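Local coordinates for translation initiation factor 4E (Ascaris suum, PDB 3M94), which binds the trimethylguanosine (m2,2,7G) cap of nematode messenger RNAs and probably recruits them for translation initiation, at residues Q107-G112 against N142-Q147; E113-A118 against V129-R134; G54-L59 against N121-G126. All coordinates share one frame; numbering follows the deposited sequence.

Overall arrangement
Following the chain from its N terminus, the first contact segment met is 54-59, which leads into and begins strand 56-61; it pairs with 121-126, where strand 115-121 passes into its loop, closing interaction 3 at the cap phosphates. Between them run strand 77-83, helix 88-104, the loop that opens interaction 1 and the first strand of interaction 2. Interaction 1 joins 107-112 to helix 139-153, and the hairpin of interaction 2 is nested inside the loop it closes. Interaction 3 crosses both others. Interactions 1 and 2 touch through F108, I115, L131 and I145; interactions 2 and 3 meet where A118 N approaches L59 O. Interactions 1 and 3 lie on opposite sides of the chain's centre.

Interaction 1 (Q107-G112 against N142-Q147); sequences QFEDNG and NLRIGQ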
loop_
_atom_site.group_PDB
_atom_site.type_symbol
_atom_site.label_atom_id
_atom_site.label_comp_id
_atom_site.label_asym_id
_atom_site.label_seq_id
_atom_site.Cartn_x
_atom_site.Cartn_y
_atom_site.Cartn_z
ATOM N N GLN A 107 -4.442 -3.862 -11.271
ATOM C CA GLN A 107 -5.536 -2.992 -11.678
ATOM C C GLN A 107 -5.036 -1.625 -12.088
ATOM O O GLN A 107 -5.831 -0.754 -12.397
ATOM C CB GLN A 107 -6.536 -2.851 -10.521
ATOM C CG GLN A 107 -7.316 -4.116 -10.246
ATOM C CD GLN A 107 -8.214 -4.480 -11.395
ATOM O OE1 GLN A 107 -9.144 -3.746 -11.723
ATOM N NE2 GLN A 107 -7.932 -5.603 -12.032
ATOM N N PHE A 108 -3.720 -1.424 -12.101
ATOM C CA PHE A 108 -3.210 -0.116 -12.502
ATOM C C PHE A 108 -2.779 0.008 -13.976
ATOM O O PHE A 108 -1.900 0.789 -14.301
ATOM C CB PHE A 108 -2.161 0.374 -11.494
ATOM C CG PHE A 108 -2.711 0.529 -10.108
ATOM C CD1 PHE A 108 -2.761 -0.560 -9.234
ATOM C CD2 PHE A 108 -3.225 1.761 -9.686
ATOM C CE1 PHE A 108 -3.297 -0.423 -7.940
ATOM C CE2 PHE A 108 -3.760 1.913 -8.394
ATOM C CZ PHE A 108 -3.804 0.828 -7.531
ATOM N N GLU A 109 -3.413 -0.782 -14.851
ATOM C CA GLU A 109 -3.301 -0.617 -16.306
ATOM C C GLU A 109 -1.860 -0.804 -16.809
ATOM O O GLU A 109 -1.220 -1.796 -16.486
ATOM C CB GLU A 109 -3.909 0.737 -16.725
ATOM C CG GLU A 109 -5.417 0.824 -16.405
ATOM C CD GLU A 109 -6.013 2.237 -16.497
ATOM O OE1 GLU A 109 -5.299 3.216 -16.813
ATOM O OE2 GLU A 109 -7.221 2.369 -16.224
ATOM N N ASP A 110 -1.329 0.140 -17.582
ATOM C CA ASP A 110 0.029 -0.030 -18.102
ATOM C C ASP A 110 1.075 0.588 -17.175
ATOM O O ASP A 110 2.218 0.812 -17.572
ATOM C CB ASP A 110 0.158 0.513 -19.549
ATOM C CG ASP A 110 -0.685 1.747 -19.799
ATOM O OD1 ASP A 110 -1.333 2.243 -18.857
ATOM O OD2 ASP A 110 -0.705 2.233 -20.949
ATOM N N ASN A 111 0.678 0.847 -15.933
ATOM C CA ASN A 111 1.517 1.559 -14.992
ATOM C C ASN A 111 2.036 0.646 -13.874
ATOM O O ASN A 111 2.759 1.096 -12.975
ATOM C CB ASN A 111 0.740 2.757 -14.419
ATOM C CG ASN A 111 0.397 3.798 -15.492
ATOM O OD1 ASN A 111 1.262 4.214 -16.263
ATOM N ND2 ASN A 111 -0.865 4.218 -15.539
ATOM N N GLY A 112 1.676 -0.630 -13.953
ATOM C CA GLY A 112 1.989 -1.593 -12.902
ATOM C C GLY A 112 3.469 -1.766 -12.623
ATOM O O GLY A 112 3.847 -2.065 -11.497
ATOM N N ASN A 142 2.083 8.836 -12.239
ATOM C CA ASN A 142 1.653 9.004 -10.857
ATOM C C ASN A 142 0.226 9.528 -10.722
ATOM O O ASN A 142 -0.547 9.002 -9.928
ATOM C CB ASN A 142 2.667 9.857 -10.081
ATOM C CG ASN A 142 3.958 9.093 -9.805
ATOM O OD1 ASN A 142 3.936 7.879 -9.580
ATOM N ND2 ASN A 142 5.081 9.785 -9.844
ATOM N N LEU A 143 -0.143 10.514 -11.541
ATOM C CA LEU A 143 -1.485 11.065 -11.494
ATOM C C LEU A 143 -2.457 9.946 -11.780
ATOM O O LEU A 143 -3.465 9.808 -11.102
ATOM C CB LEU A 143 -1.679 12.232 -12.482
ATOM C CG LEU A 143 -3.087 12.841 -12.622
ATOM C CD1 LEU A 143 -3.603 13.413 -11.299
ATOM C CD2 LEU A 143 -3.170 13.911 -13.747
ATOM N N ARG A 144 -2.136 9.132 -12.780
ATOM C CA ARG A 144 -3.043 8.081 -13.202
ATOM C C ARG A 144 -3.214 7.025 -12.117
ATOM O O ARG A 144 -4.329 6.590 -11.821
ATOM C CB ARG A 144 -2.580 7.448 -14.516
ATOM C CG ARG A 144 -3.581 6.442 -15.064
ATOM C CD ARG A 144 -4.968 7.078 -15.120
ATOM N NE ARG A 144 -5.980 6.191 -15.675
ATOM C CZ ARG A 144 -7.269 6.245 -15.356
ATOM N NH1 ARG A 144 -7.697 7.133 -14.471
ATOM N NH2 ARG A 144 -8.130 5.404 -15.915
ATOM N N ILE A 145 -2.105 6.624 -11.520
ATOM C CA ILE A 145 -2.143 5.694 -10.403
ATOM C C ILE A 145 -3.043 6.239 -9.284
ATOM O O ILE A 145 -3.837 5.506 -8.705
ATOM C CB ILE A 145 -0.719 5.373 -9.908
ATOM C CG1 ILE A 145 -0.001 4.505 -10.944
ATOM C CG2 ILE A 145 -0.761 4.657 -8.569
ATOM C CD1 ILE A 145 1.477 4.298 -10.693
ATOM N N GLY A 146 -2.930 7.531 -9.007
ATOM C CA GLY A 146 -3.713 8.167 -7.965
ATOM C C GLY A 146 -5.186 8.180 -8.276
ATOM O O GLY A 146 -6.006 7.981 -7.382
ATOM N N GLN A 147 -5.531 8.425 -9.539
ATOM C CA GLN A 147 -6.936 8.469 -9.933
ATOM C C GLN A 147 -7.569 7.084 -9.727
ATOM O O GLN A 147 -8.665 6.980 -9.188
ATOM C CB GLN A 147 -7.112 8.998 -11.372
ATOM C CG GLN A 147 -6.631 10.455 -11.568
ATOM C CD GLN A 147 -6.491 10.889 -13.051
ATOM O OE1 GLN A 147 -6.229 10.075 -13.942
ATOM N NE2 GLN A 147 -6.663 12.179 -13.303
#
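F108 and I145 form the apolar centre of this contact, while E109 and R144 close it on the outer side. The F108 ring meets the helix with one edge: CE2 lies 3.6 Å from the backbone O of I145, which sits near the ring plane, and CD2 reaches CG2 of I145 at 4.0 Å. The two side chains cross at about a right angle. A flat aromatic group suits the place, because its rim can lie against a peptide oxygen and a branched methyl together. The other branch of I145 serves N111, whose CB packs 4.0 Å from I145 CG1.

At the surface, E109 and R144 make a two-point salt bridge. R144 NE donates to E109 OE1 at 3.3 Å, meeting it on the syn side with an N-H...O angle of 148°; the second bond, from R144 NH2 to OE2 of E109 at 3.2 Å, is weak. The carboxylate and guanidinium planes stand 50° apart, so the pair is skewed and not a flat fork. R144 reaches the acid because CG is anti to the backbone N (chi1 -174°) and the chain then bends at chi2. In that bend, its CG comes 3.5 Å from ND2 of N111. A weak bond from R144 NH1 to Q147 OE1, one turn along, adds a hold on the guanidinium.

Behind this first shell, N111 N bonds to F108 O at 3.1 Å and folds the loop into a tight turn, presenting F108, E109 and N111 to the helix together. F108 also touches I148 of helix 139-153, and with I145 it packs on I115 of strand 115-121 and L131 of strand 127-133; the contact thus seats the loop after helix 88-104 and helix 139-153 against the same sheet.

Interaction 2 (E113-A118 against V129-R134); sequences EYICGA and VSLWTR
R134 folds over the 3-10 turn E113-Y114 and C116, where an antiparallel beta hairpin (115-121 with 127-133) carries a classic beta bulge. SG of C116 lies 3.6 Å from both N and CB of R134, so a small side chain suits this place between the strands. CG of R134, placed between the backbone N and carbonyl carbon (chi1 66°), passes CD1 of Y114 at 4.0 Å. CD then carries the chain past E113 O, and NE donates to that oxygen at 3.0 Å, in the guanidinium plane and nearly along the C=O axis. Beyond it, NH2 bonds to N72. Arginine suits this end of the hairpin: its aliphatic part packs, while its head occupies a backbone acceptor. A hydrogen bond from R134 N to Y114 O (2.8 Å) continues the pairing.

The bulge sets C116 and G117 both opposite W132. W132 O takes a bond from C116 N at 2.8 Å and a weak one from G117 N at 3.4 Å. On the face carrying I115, A118, L131 and T133, I115 CG2 meets L131 CD1 at 3.9 Å. W132 turns to the other face, its ring near the bound cap and W68. W132 N donates to G117 O at 2.8 Å.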
loop_
_atom_site.group_PDB
_atom_site.type_symbol
_atom_site.label_atom_id
_atom_site.label_comp_id
_atom_site.label_asym_id
_atom_site.label_seq_id
_atom_site.Cartn_x
_atom_site.Cartn_y
_atom_site.Cartn_z
ATOM N N GLU A 113 4.304 -1.591 -13.649
ATOM C CA GLU A 113 5.764 -1.601 -13.467
ATOM C C GLU A 113 6.271 -0.499 -12.509
ATOM O O GLU A 113 7.361 -0.612 -11.957
ATOM C CB GLU A 113 6.501 -1.531 -14.817
ATOM C CG GLU A 113 6.142 -0.328 -15.707
ATOM C CD GLU A 113 5.049 -0.638 -16.734
ATOM O OE1 GLU A 113 4.007 -1.266 -16.372
ATOM O OE2 GLU A 113 5.249 -0.254 -17.914
ATOM N N TYR A 114 5.481 0.555 -12.315
ATOM C CA TYR A 114 5.896 1.653 -11.439
ATOM C C TYR A 114 5.503 1.470 -9.970
ATOM O O TYR A 114 5.988 2.182 -9.103
ATOM C CB TYR A 114 5.381 2.986 -11.976
ATOM C CG TYR A 114 6.068 3.368 -13.253
ATOM C CD1 TYR A 114 7.298 4.018 -13.225
ATOM C CD2 TYR A 114 5.504 3.050 -14.493
ATOM C CE1 TYR A 114 7.947 4.369 -14.406
ATOM C CE2 TYR A 114 6.142 3.388 -15.674
ATOM C CZ TYR A 114 7.361 4.048 -15.620
ATOM O OH TYR A 114 8.002 4.380 -16.771
ATOM N N ILE A 115 4.633 0.509 -9.693
ATOM C CA ILE A 115 4.203 0.243 -8.327
ATOM C C ILE A 115 5.215 -0.619 -7.559
ATOM O O ILE A 115 5.595 -1.696 -8.016
ATOM C CB ILE A 115 2.796 -0.395 -8.340
ATOM C CG1 ILE A 115 1.774 0.685 -8.714
ATOM C CG2 ILE A 115 2.444 -1.034 -6.974
ATOM C CD1 ILE A 115 0.527 0.143 -9.219
ATOM N N CYS A 116 5.643 -0.147 -6.391
ATOM C CA CYS A 116 6.546 -0.917 -5.553
ATOM C C CYS A 116 5.788 -1.724 -4.512
ATOM O O CYS A 116 6.060 -2.910 -4.328
ATOM C CB CYS A 116 7.546 -0.004 -4.859
ATOM S SG CYS A 116 8.464 0.943 -6.036
ATOM N N GLY A 117 4.852 -1.079 -3.821
ATOM C CA GLY A 117 4.021 -1.789 -2.865
ATOM C C GLY A 117 3.114 -0.882 -2.075
ATOM O O GLY A 117 3.077 0.329 -2.314
ATOM N N ALA A 118 2.391 -1.464 -1.125
ATOM C CA ALA A 118 1.472 -0.710 -0.263
ATOM C C ALA A 118 1.888 -0.741 1.206
ATOM O O ALA A 118 2.527 -1.698 1.663
ATOM C CB ALA A 118 0.078 -1.263 -0.398
ATOM N N VAL A 129 -2.806 4.917 4.895
ATOM C CA VAL A 129 -2.662 3.900 3.848
ATOM C C VAL A 129 -1.950 4.588 2.686
ATOM O O VAL A 129 -2.399 5.639 2.236
ATOM C CB VAL A 129 -4.038 3.341 3.413
ATOM C CG1 VAL A 129 -3.907 2.371 2.226
ATOM C CG2 VAL A 129 -4.750 2.661 4.578
ATOM N N SER A 130 -0.840 4.012 2.223
ATOM C CA SER A 130 -0.026 4.610 1.166
ATOM C C SER A 130 0.281 3.629 0.035
ATOM O O SER A 130 0.368 2.421 0.262
ATOM C CB SER A 130 1.299 5.099 1.728
ATOM O OG SER A 130 1.095 6.211 2.558
ATOM N N LEU A 131 0.484 4.162 -1.165
ATOM C CA LEU A 131 0.913 3.338 -2.304
ATOM C C LEU A 131 2.232 3.907 -2.808
ATOM O O LEU A 131 2.274 5.047 -3.251
ATOM C CB LEU A 131 -0.156 3.308 -3.408
ATOM C CG LEU A 131 0.128 2.517 -4.705
ATOM C CD1 LEU A 131 0.412 1.044 -4.433
ATOM C CD2 LEU A 131 -1.047 2.645 -5.683
ATOM N N TRP A 132 3.287 3.100 -2.739
ATOM C CA TRP A 132 4.645 3.504 -3.134
ATOM C C TRP A 132 4.924 3.200 -4.608
ATOM O O TRP A 132 4.682 2.079 -5.067
ATOM C CB TRP A 132 5.703 2.778 -2.288
ATOM C CG TRP A 132 5.797 3.199 -0.844
ATOM C CD1 TRP A 132 4.806 3.727 -0.067
ATOM C CD2 TRP A 132 6.945 3.075 0.004
ATOM N NE1 TRP A 132 5.269 3.962 1.199
ATOM C CE2 TRP A 132 6.580 3.572 1.275
ATOM C CE3 TRP A 132 8.251 2.621 -0.196
ATOM C CZ2 TRP A 132 7.470 3.610 2.350
ATOM C CZ3 TRP A 132 9.142 2.653 0.876
ATOM C CH2 TRP A 132 8.744 3.146 2.133
ATOM N N THR A 133 5.447 4.205 -5.323
ATOM C CA THR A 133 5.833 4.072 -6.729
ATOM C C THR A 133 7.335 4.355 -6.896
ATOM O O THR A 133 7.948 4.984 -6.029
ATOM C CB THR A 133 5.008 5.003 -7.648
ATOM O OG1 THR A 133 5.362 6.372 -7.391
ATOM C CG2 THR A 133 3.522 4.815 -7.391
ATOM N N ARG A 134 7.921 3.907 -8.008
ATOM C CA ARG A 134 9.383 3.928 -8.126
ATOM C C ARG A 134 9.995 5.232 -8.656
ATOM O O ARG A 134 11.188 5.441 -8.506
ATOM C CB ARG A 134 9.925 2.686 -8.858
ATOM C CG ARG A 134 9.567 2.542 -10.315
ATOM C CD ARG A 134 10.378 1.405 -10.974
ATOM N NE ARG A 134 9.896 0.069 -10.604
ATOM C CZ ARG A 134 10.520 -0.770 -9.771
ATOM N NH1 ARG A 134 9.991 -1.962 -9.504
ATOM N NH2 ARG A 134 11.675 -0.432 -9.205
#

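Interaction 3 (G54-L59 against N121-G126); sequences GSDYYL and NVRQKG. With M7M (N,N,7-trimethylguanosine 5'-(trihydrogen diphosphate)), chain C.
D56 OD1 is gripped by N121 and R123 together. N121 ND2 approaches from above the carboxylate plane at 2.9 Å with an almost straight N-H...O angle of 175°, and OD1 lies in the plane of the donating amide. R123 NH1 meets D56 OD1 almost end-on to its C-O bond, also at 2.9 Å, as part of a salt bridge; its guanidinium is nearly coplanar with the carboxylate, whereas the asparagine amide is turned 86° from it. Aspartate suits the place by offering one oxygen to donors from different directions, and its negative charge probably steadies the arginine. Its other oxygen, OD2, receives a weak bond from Y58 OH.

The same NH1 also donates to S55 O at 3.1 Å and to V122 O at 2.7 Å, both oxygens in the guanidinium plane, although NH1 itself sits above each carbonyl plane, away from a lone-pair direction. Three acceptors for two hydrogens mean that at least one N-H is shared; the bonds to S55 O and D56 OD1 are the more bent. Together they fix the rotation of the head, and N121 CB lies over one face, toward the rim. This is the phosphate end of the eIF4E cap pocket, where strand 56-61 runs antiparallel beside strand 115-121: D56 and N121 are a non-hydrogen-bonded pair, followed by backbone hydrogen bonds from V122 N to S55 O at 2.9 Å and from G54 N to V122 O at 2.8 Å.

Bent at chi2, the R123 chain brings NE to OBA of M7M at 3.2 Å, a nearly straight bond (170°) to the cap diphosphate that suits a long, positively charged side chain. K128 NZ and W68 N add further hydrogen bonds to the ligand.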
loop_
_atom_site.group_PDB
_atom_site.type_symbol
_atom_site.label_atom_id
_atom_site.label_comp_id
_atom_site.label_asym_id
_atom_site.label_seq_id
_atom_site.Cartn_x
_atom_site.Cartn_y
_atom_site.Cartn_z
ATOM N N GLY A 54 1.689 2.228 16.326
ATOM C CA GLY A 54 3.070 2.121 15.874
ATOM C C GLY A 54 3.376 0.940 14.953
ATOM O O GLY A 54 4.454 0.892 14.358
ATOM N N SER A 55 2.446 -0.009 14.841
ATOM C CA SER A 55 2.629 -1.163 13.953
ATOM C C SER A 55 2.268 -0.840 12.508
ATOM O O SER A 55 1.433 0.040 12.269
ATOM C CB SER A 55 1.794 -2.352 14.422
ATOM O OG SER A 55 2.273 -2.815 15.656
ATOM N N ASP A 56 2.889 -1.565 11.568
ATOM C CA ASP A 56 2.616 -1.444 10.116
ATOM C C ASP A 56 2.482 -2.803 9.437
ATOM O O ASP A 56 3.058 -3.789 9.895
ATOM C CB ASP A 56 3.776 -0.784 9.367
ATOM C CG ASP A 56 4.343 0.429 10.059
ATOM O OD1 ASP A 56 3.589 1.292 10.557
ATOM O OD2 ASP A 56 5.577 0.522 10.050
ATOM N N TYR A 57 1.762 -2.826 8.315
ATOM C CA TYR A 57 1.868 -3.909 7.336
ATOM C C TYR A 57 2.430 -3.318 6.053
ATOM O O TYR A 57 2.175 -2.147 5.752
ATOM C CB TYR A 57 0.506 -4.521 7.026
ATOM C CG TYR A 57 -0.059 -5.525 8.021
ATOM C CD1 TYR A 57 -1.383 -5.430 8.448
ATOM C CD2 TYR A 57 0.694 -6.594 8.476
ATOM C CE1 TYR A 57 -1.935 -6.367 9.332
ATOM C CE2 TYR A 57 0.159 -7.540 9.353
ATOM C CZ TYR A 57 -1.152 -7.408 9.781
ATOM O OH TYR A 57 -1.684 -8.340 10.633
ATOM N N TYR A 58 3.191 -4.123 5.307
ATOM C CA TYR A 58 3.690 -3.742 3.982
ATOM C C TYR A 58 3.409 -4.894 3.028
ATOM O O TYR A 58 3.585 -6.052 3.388
ATOM C CB TYR A 58 5.201 -3.470 3.980
ATOM C CG TYR A 58 5.694 -2.495 5.041
ATOM C CD1 TYR A 58 5.973 -1.169 4.725
ATOM C CD2 TYR A 58 5.917 -2.915 6.351
ATOM C CE1 TYR A 58 6.438 -0.265 5.693
ATOM C CE2 TYR A 58 6.375 -2.019 7.329
ATOM C CZ TYR A 58 6.632 -0.704 6.990
ATOM O OH TYR A 58 7.082 0.159 7.950
ATOM N N LEU A 59 2.967 -4.566 1.815
ATOM C CA LEU A 59 2.880 -5.564 0.765
ATOM C C LEU A 59 3.681 -5.071 -0.423
ATOM O O LEU A 59 3.242 -4.147 -1.123
ATOM C CB LEU A 59 1.438 -5.869 0.341
ATOM C CG LEU A 59 1.408 -7.181 -0.486
ATOM C CD1 LEU A 59 1.384 -8.429 0.433
ATOM C CD2 LEU A 59 0.250 -7.219 -1.467
ATOM N N ASN A 121 0.146 2.264 8.026
ATOM C CA ASN A 121 0.705 2.646 9.320
ATOM C C ASN A 121 -0.454 2.849 10.283
ATOM O O ASN A 121 -1.345 3.656 10.016
ATOM C CB ASN A 121 1.521 3.947 9.211
ATOM C CG ASN A 121 2.550 3.902 8.084
ATOM O OD1 ASN A 121 2.434 4.635 7.106
ATOM N ND2 ASN A 121 3.558 3.033 8.217
ATOM N N VAL A 122 -0.463 2.099 11.383
ATOM C CA VAL A 122 -1.495 2.251 12.396
ATOM C C VAL A 122 -0.930 3.164 13.475
ATOM O O VAL A 122 0.091 2.830 14.105
ATOM C CB VAL A 122 -1.944 0.890 12.983
ATOM C CG1 VAL A 122 -2.747 1.070 14.255
ATOM C CG2 VAL A 122 -2.756 0.114 11.975
ATOM N N ARG A 123 -1.587 4.313 13.679
ATOM C CA ARG A 123 -1.101 5.331 14.608
ATOM C C ARG A 123 -2.218 5.898 15.520
ATOM O O ARG A 123 -3.411 5.805 15.197
ATOM C CB ARG A 123 -0.412 6.475 13.832
ATOM C CG ARG A 123 0.783 6.079 12.937
ATOM C CD ARG A 123 1.990 5.583 13.749
ATOM N NE ARG A 123 3.114 5.147 12.907
ATOM C CZ ARG A 123 3.271 3.926 12.382
ATOM N NH1 ARG A 123 2.373 2.963 12.581
ATOM N NH2 ARG A 123 4.343 3.661 11.646
ATOM N N GLN A 124 -1.821 6.466 16.659
ATOM C CA GLN A 124 -2.750 7.137 17.584
ATOM C C GLN A 124 -3.365 8.414 16.999
ATOM O O GLN A 124 -4.587 8.610 17.068
ATOM C CB GLN A 124 -2.063 7.458 18.909
ATOM N N LYS A 125 -2.515 9.262 16.413
ATOM C CA LYS A 125 -2.933 10.513 15.759
ATOM C C LYS A 125 -3.719 10.318 14.451
ATOM O O LYS A 125 -4.241 11.289 13.896
ATOM C CB LYS A 125 -1.708 11.391 15.453
ATOM C CG LYS A 125 -0.862 11.797 16.657
ATOM C CD LYS A 125 -1.630 12.657 17.619
ATOM C CE LYS A 125 -0.757 13.075 18.770
ATOM N NZ LYS A 125 -1.593 13.767 19.761
ATOM N N GLY A 126 -3.768 9.086 13.938
ATOM C CA GLY A 126 -4.499 8.786 12.703
ATOM C C GLY A 126 -3.753 7.812 11.800
ATOM O O GLY A 126 -2.552 7.957 11.568
HETATM O OAX M7M C . 5.654 9.611 11.954
HETATM O OAY M7M C . 3.498 8.426 11.752
HETATM P PAZ M7M C . 4.965 8.187 11.680
HETATM O OBA M7M C . 5.582 7.175 12.584
HETATM O OBB M7M C . 12.713 3.322 5.378
HETATM C CBC M7M C . 10.103 3.741 6.140
HETATM O OBD M7M C . 5.352 7.792 10.175
HETATM N NBE M7M C . 14.334 3.640 6.885
HETATM C CBF M7M C . 13.055 3.629 6.528
HETATM C CBG M7M C . 12.156 3.987 7.489
HETATM N NBH M7M C . 10.859 4.053 7.360
HETATM C CBI M7M C . 10.383 4.439 8.530
HETATM O OBJ M7M C . 5.103 5.310 10.241
HETATM P PBK M7M C . 5.971 6.378 9.740
HETATM O OBL M7M C . 6.347 6.475 8.309
HETATM C CBM M7M C . 14.677 3.981 8.125
HETATM N NBN M7M C . 13.799 4.331 9.067
HETATM C CBO M7M C . 12.510 4.335 8.747
HETATM N NBP M7M C . 11.391 4.602 9.373
HETATM C CBQ M7M C . 11.272 5.025 10.766
HETATM O OBR M7M C . 9.918 5.217 11.131
HETATM C CBS M7M C . 9.567 6.589 11.179
HETATM C CBT M7M C . 8.473 6.865 10.173
HETATM O OBU M7M C . 7.263 6.334 10.652
HETATM N NBV M7M C . 15.971 3.965 8.392
HETATM C CBW M7M C . 16.433 4.319 9.706
HETATM C CBX M7M C . 11.934 6.365 10.858
HETATM C CBY M7M C . 10.785 7.319 10.691
HETATM C CBZ M7M C . 16.893 3.591 7.347
HETATM O OCA M7M C . 12.495 6.442 12.156
HETATM O OCB M7M C . 10.956 8.511 11.439
#